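Local coordinates for protein putative bacteriocin (Brevibacillus laterosporus, PDB 4OZK) that is a broad-spectrum leaderless bacteriocin with a defensin-like module that probably kills or inhibits other bacteria, at residues R27-I32 and R42-S47. Residues are numbered along the deposited sequence; the frame is centred on the assembly and turned at random.
Sequences RHVYAI and RTEWGS
Arg27 and Glu44 run side by side off the same face of the sheet and meet in a salt bridge. Both donors go to one oxygen: NE of Arg27 lies 3.1 Å from OE2 of Glu44, and NH2 of Arg27 reaches that OE2 at 3.2 Å. OE2 sits almost in the guanidinium plane, at its edge, yet both nitrogens approach it from one face of the carboxylate, and the two planes stand 75° apart. CG of Arg27 lies between its backbone N and carbonyl carbon (chi1 64°) and the chain then runs extended to NE; with CG of Glu44 anti to its own N and the chain straight beyond, guanidinium and carboxylate end up side by side. Beneath them the backbones form a hydrogen-bonded pair, Arg27 N to Glu44 O and Glu44 N to Arg27 O, each 2.8 Å.

This is the antiparallel hairpin of strands 24-33 and 38-48, within the three-stranded sheet of the defensin-like peptide. Two residues on, Val29 N makes a nearly straight bond to Arg42 O (2.9 Å, 171°), and CB and CG2 of Val29 pack alongside CG of Arg42, each at 3.8 Å. Between these pairs, His28 and Thr43 share the other face as a non-hydrogen-bonded pair. There OG1 of Thr43 bonds to the Tyr40 hydroxyl, and the Tyr40 ring meets that of His28. Strand 8-19 flanks strand 24-33 on its far edge, where His28 N hydrogen-bonds to OG1 of Thr14; the Val29 side chain also touches Trp11 of that strand.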
loop_
_atom_site.group_PDB
_atom_site.type_symbol
_atom_site.label_atom_id
_atom_site.label_comp_id
_atom_site.label_asym_id
_atom_site.label_seq_id
_atom_site.Cartn_x
_atom_site.Cartn_y
_atom_site.Cartn_z
ATOM N N ARG A 27 -4.073 -0.583 5.602
ATOM C CA ARG A 27 -3.391 0.495 4.905
ATOM C C ARG A 27 -2.963 -0.006 3.547
ATOM O O ARG A 27 -3.006 -1.217 3.276
ATOM C CB ARG A 27 -2.193 1.017 5.704
ATOM C CG ARG A 27 -1.073 0.013 5.913
ATOM C CD ARG A 27 -0.000 0.608 6.808
ATOM N NE ARG A 27 1.128 -0.308 6.973
ATOM C CZ ARG A 27 2.116 -0.139 7.845
ATOM N NH1 ARG A 27 2.121 0.917 8.648
ATOM N NH2 ARG A 27 3.097 -1.029 7.917
ATOM N N HIS A 28 -2.549 0.923 2.692
ATOM C CA HIS A 28 -2.180 0.594 1.318
ATOM C C HIS A 28 -0.668 0.670 1.137
ATOM O O HIS A 28 -0.051 1.684 1.473
ATOM C CB HIS A 28 -2.860 1.571 0.358
ATOM C CG HIS A 28 -4.354 1.441 0.322
ATOM N ND1 HIS A 28 -5.024 0.374 0.884
ATOM C CD2 HIS A 28 -5.304 2.240 -0.222
ATOM C CE1 HIS A 28 -6.325 0.522 0.688
ATOM N NE2 HIS A 28 -6.520 1.644 0.022
ATOM N N VAL A 29 -0.065 -0.398 0.617
ATOM C CA VAL A 29 1.376 -0.392 0.353
ATOM C C VAL A 29 1.661 -0.004 -1.095
ATOM O O VAL A 29 1.135 -0.611 -2.040
ATOM C CB VAL A 29 2.028 -1.745 0.662
ATOM C CG1 VAL A 29 3.513 -1.673 0.368
ATOM C CG2 VAL A 29 1.797 -2.115 2.114
ATOM N N TYR A 30 2.486 1.023 -1.261
ATOM C CA TYR A 30 2.781 1.558 -2.582
ATOM C C TYR A 30 4.261 1.391 -2.896
ATOM O O TYR A 30 5.117 1.729 -2.077
ATOM C CB TYR A 30 2.419 3.047 -2.628
ATOM C CG TYR A 30 0.952 3.334 -2.869
ATOM C CD1 TYR A 30 0.470 3.524 -4.163
ATOM C CD2 TYR A 30 0.053 3.425 -1.807
ATOM C CE1 TYR A 30 -0.867 3.795 -4.398
ATOM C CE2 TYR A 30 -1.295 3.691 -2.032
ATOM C CZ TYR A 30 -1.743 3.874 -3.330
ATOM O OH TYR A 30 -3.071 4.142 -3.569
ATOM N N ALA A 31 4.581 0.863 -4.071
ATOM C CA ALA A 31 5.974 0.906 -4.504
ATOM C C ALA A 31 6.189 2.218 -5.245
ATOM O O ALA A 31 5.277 2.718 -5.916
ATOM C CB ALA A 31 6.324 -0.290 -5.389
ATOM N N ILE A 32 7.377 2.799 -5.099
ATOM C CA ILE A 32 7.748 3.966 -5.893
ATOM C C ILE A 32 8.516 3.470 -7.122
ATOM O O ILE A 32 9.446 2.660 -6.994
ATOM C CB ILE A 32 8.590 4.970 -5.066
ATOM C CG1 ILE A 32 7.828 5.383 -3.791
ATOM C CG2 ILE A 32 8.979 6.199 -5.919
ATOM C CD1 ILE A 32 8.650 6.249 -2.807
ATOM N N ARG A 42 -0.322 -3.828 -2.401
ATOM C CA ARG A 42 -1.168 -4.654 -1.554
ATOM C C ARG A 42 -1.902 -3.828 -0.514
ATOM O O ARG A 42 -1.592 -2.651 -0.274
ATOM C CB ARG A 42 -0.357 -5.754 -0.857
ATOM C CG ARG A 42 0.549 -5.248 0.263
ATOM C CD ARG A 42 1.120 -6.405 1.066
ATOM N NE ARG A 42 2.052 -7.202 0.267
ATOM C CZ ARG A 42 2.545 -8.381 0.638
ATOM N NH1 ARG A 42 2.192 -8.913 1.800
ATOM N NH2 ARG A 42 3.388 -9.031 -0.157
ATOM N N THR A 43 -2.896 -4.469 0.090
ATOM C CA THR A 43 -3.567 -3.926 1.253
ATOM C C THR A 43 -2.989 -4.673 2.435
ATOM O O THR A 43 -3.024 -5.907 2.477
ATOM C CB THR A 43 -5.079 -4.188 1.207
ATOM O OG1 THR A 43 -5.628 -3.692 -0.030
ATOM C CG2 THR A 43 -5.754 -3.520 2.390
ATOM N N GLU A 44 -2.426 -3.935 3.386
ATOM C CA GLU A 44 -1.931 -4.555 4.607
ATOM C C GLU A 44 -2.974 -4.430 5.712
ATOM O O GLU A 44 -3.490 -3.339 5.974
ATOM C CB GLU A 44 -0.599 -3.925 5.032
ATOM C CG GLU A 44 -0.057 -4.467 6.340
ATOM C CD GLU A 44 1.373 -4.033 6.605
ATOM O OE1 GLU A 44 1.994 -4.608 7.539
ATOM O OE2 GLU A 44 1.869 -3.127 5.886
ATOM N N TRP A 45 -3.298 -5.548 6.354
ATOM C CA TRP A 45 -4.279 -5.534 7.434
ATOM C C TRP A 45 -3.584 -5.604 8.791
ATOM O O TRP A 45 -2.635 -6.380 8.972
ATOM C CB TRP A 45 -5.300 -6.665 7.244
ATOM C CG TRP A 45 -6.198 -6.437 6.032
ATOM C CD1 TRP A 45 -5.988 -6.869 4.742
ATOM C CD2 TRP A 45 -7.433 -5.701 6.010
ATOM N NE1 TRP A 45 -7.019 -6.443 3.927
ATOM C CE2 TRP A 45 -7.920 -5.733 4.680
ATOM C CE3 TRP A 45 -8.174 -5.026 6.993
ATOM C CZ2 TRP A 45 -9.133 -5.104 4.307
ATOM C CZ3 TRP A 45 -9.378 -4.396 6.621
ATOM C CH2 TRP A 45 -9.841 -4.444 5.292
ATOM N N GLY A 46 -4.053 -4.784 9.736
ATOM C CA GLY A 46 -3.408 -4.651 11.029
ATOM C C GLY A 46 -4.265 -5.151 12.168
ATOM O O GLY A 46 -4.947 -6.176 12.034
ATOM N N SER A 47 -4.232 -4.434 13.293
ATOM C CA SER A 47 -5.000 -4.828 14.486
ATOM C C SER A 47 -6.482 -4.418 14.441
ATOM O O SER A 47 -6.940 -3.753 13.500
ATOM C CB SER A 47 -4.337 -4.309 15.770
ATOM O OG SER A 47 -4.074 -2.921 15.702
#